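Local coordinates for protein prophenoloxidase b (PDB 3WKY) that probably oxidises phenols to quinones once activated, as a haemolymph zymogen of the type 3 copper protein family with a dicopper-oxygen centre, at residues H447-P452 / T663-P668; S477-H482 / P575-V580. All coordinates share one frame; numbering follows the deposited sequence. Where two conformers were deposited one is given.

Interaction 1. Residues H447-P452 / T663-P668; sequences HTFFTP and THLRDP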
loop_
_atom_site.group_PDB
_atom_site.type_symbol
_atom_site.label_atom_id
_atom_site.label_comp_id
_atom_site.label_asym_id
_atom_site.label_seq_id
_atom_site.Cartn_x
_atom_site.Cartn_y
_atom_site.Cartn_z
ATOM N N HIS A 447 -47.705 14.249 4.301
ATOM C CA HIS A 447 -46.774 14.862 5.240
ATOM C C HIS A 447 -46.171 13.853 6.200
ATOM O O HIS A 447 -46.715 12.776 6.423
ATOM C CB HIS A 447 -47.444 15.972 6.060
ATOM C CG HIS A 447 -47.789 17.191 5.269
ATOM N ND1 HIS A 447 -49.051 17.414 4.764
ATOM C CD2 HIS A 447 -47.037 18.255 4.893
ATOM C CE1 HIS A 447 -49.063 18.566 4.112
ATOM N NE2 HIS A 447 -47.857 19.095 4.177
ATOM N N THR A 448 -45.022 14.216 6.752
ATOM C CA THR A 448 -44.434 13.441 7.841
ATOM C C THR A 448 -43.939 14.414 8.883
ATOM O O THR A 448 -43.718 15.595 8.599
ATOM C CB THR A 448 -43.255 12.519 7.422
ATOM O OG1 THR A 448 -42.124 13.314 7.049
ATOM C CG2 THR A 448 -43.648 11.589 6.281
ATOM N N PHE A 449 -43.827 13.940 10.121
ATOM C CA PHE A 449 -43.319 14.773 11.218
ATOM C C PHE A 449 -42.936 13.901 12.409
ATOM O O PHE A 449 -43.239 12.706 12.423
ATOM C CB PHE A 449 -44.348 15.838 11.639
ATOM C CG PHE A 449 -45.771 15.348 11.622
ATOM C CD1 PHE A 449 -46.192 14.351 12.491
ATOM C CD2 PHE A 449 -46.685 15.893 10.738
ATOM C CE1 PHE A 449 -47.500 13.897 12.473
ATOM C CE2 PHE A 449 -47.998 15.448 10.715
ATOM C CZ PHE A 449 -48.403 14.450 11.584
ATOM N N PHE A 450 -42.270 14.477 13.403
ATOM C CA PHE A 450 -41.920 13.689 14.584
ATOM C C PHE A 450 -42.929 13.879 15.713
ATOM O O PHE A 450 -43.405 14.988 15.948
ATOM C CB PHE A 450 -40.497 13.986 15.068
ATOM C CG PHE A 450 -39.435 13.400 14.182
ATOM C CD1 PHE A 450 -38.993 12.095 14.378
ATOM C CD2 PHE A 450 -38.892 14.143 13.140
ATOM C CE1 PHE A 450 -38.016 11.545 13.552
ATOM C CE2 PHE A 450 -37.916 13.600 12.308
ATOM C CZ PHE A 450 -37.477 12.304 12.516
ATOM N N THR A 451 -43.243 12.777 16.388
ATOM C CA THR A 451 -44.225 12.746 17.466
ATOM C C THR A 451 -43.685 11.849 18.583
ATOM O O THR A 451 -43.079 10.811 18.313
ATOM C CB THR A 451 -45.582 12.193 16.948
ATOM O OG1 THR A 451 -46.221 13.170 16.117
ATOM C CG2 THR A 451 -46.521 11.855 18.093
ATOM N N PRO A 452 -43.889 12.248 19.847
ATOM C CA PRO A 452 -43.474 11.396 20.969
ATOM C C PRO A 452 -44.380 10.179 21.131
ATOM O O PRO A 452 -45.560 10.247 20.788
ATOM C CB PRO A 452 -43.625 12.322 22.179
ATOM C CG PRO A 452 -44.675 13.304 21.769
ATOM C CD PRO A 452 -44.433 13.540 20.303
ATOM N N THR A 663 -43.877 15.843 2.066
ATOM C CA THR A 663 -43.277 17.012 2.688
ATOM C C THR A 663 -43.096 16.789 4.180
ATOM O O THR A 663 -44.057 16.501 4.889
ATOM C CB THR A 663 -44.149 18.260 2.448
ATOM O OG1 THR A 663 -44.122 18.589 1.055
ATOM C CG2 THR A 663 -43.639 19.454 3.256
ATOM N N HIS A 664 -41.854 16.891 4.654
ATOM C CA HIS A 664 -41.574 16.738 6.071
ATOM C C HIS A 664 -41.760 18.067 6.784
ATOM O O HIS A 664 -41.210 19.083 6.361
ATOM C CB HIS A 664 -40.130 16.241 6.299
ATOM C CG HIS A 664 -39.770 16.088 7.744
ATOM N ND1 HIS A 664 -40.288 15.088 8.536
ATOM C CD2 HIS A 664 -38.950 16.811 8.542
ATOM C CE1 HIS A 664 -39.802 15.199 9.762
ATOM N NE2 HIS A 664 -38.989 16.238 9.792
ATOM N N LEU A 665 -42.518 18.044 7.878
ATOM C CA LEU A 665 -42.752 19.235 8.684
ATOM C C LEU A 665 -41.956 19.181 9.985
ATOM O O LEU A 665 -42.224 18.341 10.855
ATOM C CB LEU A 665 -44.248 19.370 9.000
ATOM C CG LEU A 665 -45.184 19.454 7.791
ATOM C CD1 LEU A 665 -46.666 19.334 8.198
ATOM C CD2 LEU A 665 -44.936 20.739 7.024
ATOM N N ARG A 666 -40.973 20.071 10.111
ATOM C CA ARG A 666 -40.205 20.212 11.345
ATOM C C ARG A 666 -41.101 20.715 12.485
ATOM O O ARG A 666 -40.883 20.398 13.654
ATOM C CB ARG A 666 -39.027 21.165 11.123
ATOM C CG ARG A 666 -38.266 21.509 12.394
ATOM C CD ARG A 666 -37.087 22.444 12.144
ATOM N NE ARG A 666 -35.874 21.725 11.757
ATOM C CZ ARG A 666 -35.122 21.015 12.593
ATOM N NH1 ARG A 666 -35.458 20.904 13.875
ATOM N NH2 ARG A 666 -34.035 20.402 12.145
ATOM N N ASP A 667 -42.120 21.487 12.119
ATOM C CA ASP A 667 -43.087 22.035 13.064
ATOM C C ASP A 667 -44.463 21.942 12.408
ATOM O O ASP A 667 -44.812 22.771 11.564
ATOM C CB ASP A 667 -42.732 23.491 13.378
ATOM C CG ASP A 667 -43.824 24.215 14.147
ATOM O OD1 ASP A 667 -44.606 23.553 14.864
ATOM O OD2 ASP A 667 -43.894 25.459 14.029
ATOM N N PRO A 668 -45.242 20.912 12.774
ATOM C CA PRO A 668 -46.492 20.609 12.067
ATOM C C PRO A 668 -47.477 21.784 12.044
ATOM O O PRO A 668 -48.257 21.921 11.095
ATOM C CB PRO A 668 -47.070 19.437 12.863
ATOM C CG PRO A 668 -45.864 18.782 13.506
ATOM C CD PRO A 668 -44.927 19.915 13.814
HETATM O O HOH W 1 -41.405 17.085 13.116
#
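His-664 carries its CG anti to the backbone N (chi1 179°), while Thr-448 sets OG1 between its own N and carbonyl carbon (chi1 69°), and the two bring the imidazole and the hydroxyl together on one side of the sheet. In the conformer described, ND1 of His-664 donates to OG1 of Thr-448 at 3.0 Å, with the oxygen lying exactly in the ring plane; the same hydroxyl is also hydrogen-bonded to the carbonyl of Arg-582, so that two bonds hold this buried group. Beyond it the imidazole meets Phe-450 rim to rim, planes at 79°, with CE1 of His-664 3.5 Å from CE2 of Phe-450. This is a parallel pairing of strands 445-456 and 655-664 in the mixed sheet of the C-terminal, immunoglobulin-like domain of the haemocyanin family. The N and O of Thr-448 bond to the residues on either side of His-664: Thr-448 N to Thr-663 O at 3.1 Å, and Leu-665 N to Thr-448 O at 2.8 Å, nearly straight. On the other side of the sheet the His-447 ring lies alongside Thr-663, its CD2 3.5 Å from CD1 of Leu-665, and its ND1 is held by Glu-432. Past Leu-665 the chains part, and a water bridges them, accepting from Phe-450 N and donating to Leu-665 O at 2.7 Å. Pro-668 then folds back, its CG 3.8 Å from CB of Phe-449.

Interaction 2. Residues S477-H482 / P575-V580; sequences SNFLEH and PRNLQV. Unlike the reference sequence in segment 575-580: Arg-576 (reference Gln). With NAG (2-acetamido-2-deoxy-beta-D-glucopyranose), chain F.
Arg-576, which differs from the reference sequence, reaches across to Glu-481 and His-482. From CB, its CG leaves anti to the backbone N (chi1 -176°) and comes within 4.2 Å of NE2 of His-482; CD then skirts the N-acetylglucosamine, 3.7 Å from O5 of the sugar. NE is taken by Asn-550, and CZ brings the guanidinium flat onto His-482, the planes only 6° apart. NH1 forms a salt bridge at 2.8 Å with OE1 of Glu-481, which accepts with its syn lone pair and lies in the guanidinium plane, and NH2 donates to His-482 O at 3.0 Å as well as pairing with Asp-484. The opposite face of the imidazole receives CG2 of Val-580, 3.8 Å from the ring centroid in a CH-pi contact, while NE2 of His-482 makes a weak bond to Arg-576 O. OE1 of Glu-481 also accepts from His-482 N with its anti lone pair, and OE2 pairs with Lys-453 and a water shared with NH1. With an alanine at Glu-481, NH1 of Arg-576 and the ammonium of Lys-453 would probably lose their carboxylate, and His-482 N its side-chain acceptor. Further back, ND2 of Asn-577, shared with Asp-192, donates to Leu-480 O at 2.8 Å. Here a short 3-10 turn of a long loop packs against the end of strand 472-481, next to a glycan, in the immunoglobulin-like domain of the haemocyanin family.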
loop_
_atom_site.group_PDB
_atom_site.type_symbol
_atom_site.label_atom_id
_atom_site.label_comp_id
_atom_site.label_asym_id
_atom_site.label_seq_id
_atom_site.Cartn_x
_atom_site.Cartn_y
_atom_site.Cartn_z
ATOM N N SER A 477 -40.053 8.623 23.854
ATOM C CA SER A 477 -39.091 9.002 22.829
ATOM C C SER A 477 -39.825 9.433 21.571
ATOM O O SER A 477 -41.041 9.256 21.457
ATOM C CB SER A 477 -38.133 7.848 22.522
ATOM O OG SER A 477 -38.843 6.696 22.094
ATOM N N ASN A 478 -39.079 10.001 20.631
ATOM C CA ASN A 478 -39.670 10.544 19.412
ATOM C C ASN A 478 -39.617 9.559 18.255
ATOM O O ASN A 478 -38.658 8.799 18.121
ATOM C CB ASN A 478 -38.964 11.843 19.029
ATOM C CG ASN A 478 -39.205 12.945 20.038
ATOM O OD1 ASN A 478 -40.349 13.239 20.385
ATOM N ND2 ASN A 478 -38.127 13.549 20.528
ATOM N N PHE A 479 -40.649 9.584 17.421
ATOM C CA PHE A 479 -40.758 8.679 16.283
ATOM C C PHE A 479 -41.192 9.475 15.069
ATOM O O PHE A 479 -41.980 10.422 15.193
ATOM C CB PHE A 479 -41.848 7.634 16.540
ATOM C CG PHE A 479 -41.525 6.671 17.630
ATOM C CD1 PHE A 479 -41.659 7.035 18.963
ATOM C CD2 PHE A 479 -41.101 5.384 17.326
ATOM C CE1 PHE A 479 -41.349 6.137 19.982
ATOM C CE2 PHE A 479 -40.799 4.481 18.335
ATOM C CZ PHE A 479 -40.926 4.858 19.668
ATOM N N LEU A 480 -40.720 9.082 13.890
ATOM C CA LEU A 480 -41.292 9.640 12.670
ATOM C C LEU A 480 -42.740 9.166 12.620
ATOM O O LEU A 480 -43.045 8.059 13.075
ATOM C CB LEU A 480 -40.542 9.137 11.436
ATOM C CG LEU A 480 -40.920 9.892 10.168
ATOM C CD1 LEU A 480 -40.324 11.282 10.258
ATOM C CD2 LEU A 480 -40.486 9.169 8.895
ATOM N N GLU A 481 -43.629 9.997 12.072
ATOM C CA GLU A 481 -45.039 9.654 11.984
ATOM C C GLU A 481 -45.634 10.359 10.776
ATOM O O GLU A 481 -44.978 11.208 10.174
ATOM C CB GLU A 481 -45.779 10.083 13.261
ATOM C CG GLU A 481 -46.068 8.949 14.243
ATOM C CD GLU A 481 -47.130 7.982 13.735
ATOM O OE1 GLU A 481 -47.630 8.157 12.593
ATOM O OE2 GLU A 481 -47.473 7.039 14.484
ATOM N N HIS A 482 -46.871 10.012 10.423
ATOM C CA HIS A 482 -47.540 10.631 9.287
ATOM C C HIS A 482 -49.044 10.603 9.547
ATOM O O HIS A 482 -49.524 9.721 10.250
ATOM C CB HIS A 482 -47.246 9.831 8.014
ATOM C CG HIS A 482 -47.880 8.476 8.000
ATOM N ND1 HIS A 482 -49.143 8.248 7.486
ATOM C CD2 HIS A 482 -47.445 7.278 8.461
ATOM C CE1 HIS A 482 -49.446 6.971 7.615
ATOM N NE2 HIS A 482 -48.432 6.358 8.207
ATOM N N PRO A 575 -43.858 -1.037 10.094
ATOM C CA PRO A 575 -44.355 -0.052 11.069
ATOM C C PRO A 575 -45.261 1.001 10.435
ATOM O O PRO A 575 -44.855 1.658 9.471
ATOM C CB PRO A 575 -43.074 0.616 11.579
ATOM C CG PRO A 575 -42.016 -0.414 11.377
ATOM C CD PRO A 575 -42.383 -1.106 10.085
ATOM N N ARG A 576 -46.471 1.168 10.969
ATOM C CA ARG A 576 -47.388 2.150 10.396
ATOM C C ARG A 576 -46.754 3.534 10.403
ATOM O O ARG A 576 -46.936 4.310 9.458
ATOM C CB ARG A 576 -48.747 2.174 11.128
ATOM C CG ARG A 576 -49.751 3.133 10.463
ATOM C CD ARG A 576 -50.746 3.766 11.458
ATOM N NE ARG A 576 -51.317 5.010 10.931
ATOM C CZ ARG A 576 -50.743 6.210 11.049
ATOM N NH1 ARG A 576 -49.580 6.338 11.683
ATOM N NH2 ARG A 576 -51.329 7.289 10.535
ATOM N N ASN A 577 -45.985 3.834 11.448
ATOM C CA ASN A 577 -45.383 5.160 11.564
ATOM C C ASN A 577 -44.295 5.428 10.519
ATOM O O ASN A 577 -43.945 6.592 10.263
ATOM C CB ASN A 577 -44.867 5.424 12.983
ATOM C CG ASN A 577 -43.614 4.620 13.315
ATOM O OD1 ASN A 577 -43.680 3.410 13.497
ATOM N ND2 ASN A 577 -42.472 5.299 13.400
ATOM N N LEU A 578 -43.781 4.360 9.904
ATOM C CA LEU A 578 -42.790 4.501 8.819
ATOM C C LEU A 578 -43.381 4.152 7.462
ATOM O O LEU A 578 -42.662 3.852 6.509
ATOM C CB LEU A 578 -41.537 3.643 9.087
ATOM C CG LEU A 578 -40.814 3.893 10.410
ATOM C CD1 LEU A 578 -39.578 2.975 10.516
ATOM C CD2 LEU A 578 -40.400 5.364 10.575
ATOM N N GLN A 579 -44.706 4.201 7.361
ATOM C CA GLN A 579 -45.370 3.841 6.120
ATOM C C GLN A 579 -45.084 4.835 4.991
ATOM O O GLN A 579 -45.114 4.475 3.813
ATOM C CB GLN A 579 -46.875 3.755 6.374
ATOM C CG GLN A 579 -47.713 3.372 5.193
ATOM C CD GLN A 579 -49.143 3.135 5.637
ATOM O OE1 GLN A 579 -49.544 3.612 6.707
ATOM N NE2 GLN A 579 -49.910 2.383 4.845
ATOM N N VAL A 580 -44.814 6.086 5.354
ATOM C CA VAL A 580 -44.558 7.137 4.377
ATOM C C VAL A 580 -43.095 7.553 4.515
ATOM O O VAL A 580 -42.645 7.847 5.623
ATOM C CB VAL A 580 -45.493 8.347 4.638
ATOM C CG1 VAL A 580 -45.162 9.537 3.709
ATOM C CG2 VAL A 580 -46.971 7.916 4.470
HETATM C C1 NAG F . -55.014 4.368 11.686
HETATM C C2 NAG F . -56.299 4.895 12.331
HETATM C C3 NAG F . -55.954 5.992 13.329
HETATM C C4 NAG F . -54.991 5.444 14.372
HETATM C C5 NAG F . -53.801 4.741 13.723
HETATM C C6 NAG F . -53.020 3.966 14.777
HETATM C C7 NAG F . -58.485 4.814 11.270
HETATM C C8 NAG F . -59.563 5.658 10.653
HETATM N N2 NAG F . -57.266 5.356 11.345
HETATM O O3 NAG F . -57.118 6.456 13.972
HETATM O O4 NAG F . -54.523 6.496 15.188
HETATM O O5 NAG F . -54.207 3.828 12.718
HETATM O O6 NAG F . -53.689 2.749 15.026
HETATM O O7 NAG F . -58.740 3.681 11.679
HETATM O O HOH W 2 -48.538 4.703 13.990
#

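Overall arrangement
From the N terminus, the chain passes the all-alpha and copper-containing regions before reaching 447-452 on strand 445-456, the first arm of interaction 1. It soon returns along strand 472-481, whose end, 477-482, opens interaction 2. That contact closes at 575-580, a loop between strands 541-548 and 588-598, and interaction 1 closes last, at 663-668, so interaction 2 nests inside its loop. The two touch directly: strands 445-456 and 472-481 are antiparallel neighbours, with Phe-449 O probably hydrogen-bonded to Glu-481 N at 2.8 Å. Interaction 1 joins strands 445-456 and 655-664 within the sheet; interaction 2 fastens the 575-580 loop to strand 472-481, and through Leu-578 and Phe-479 this region meets helix 193-205.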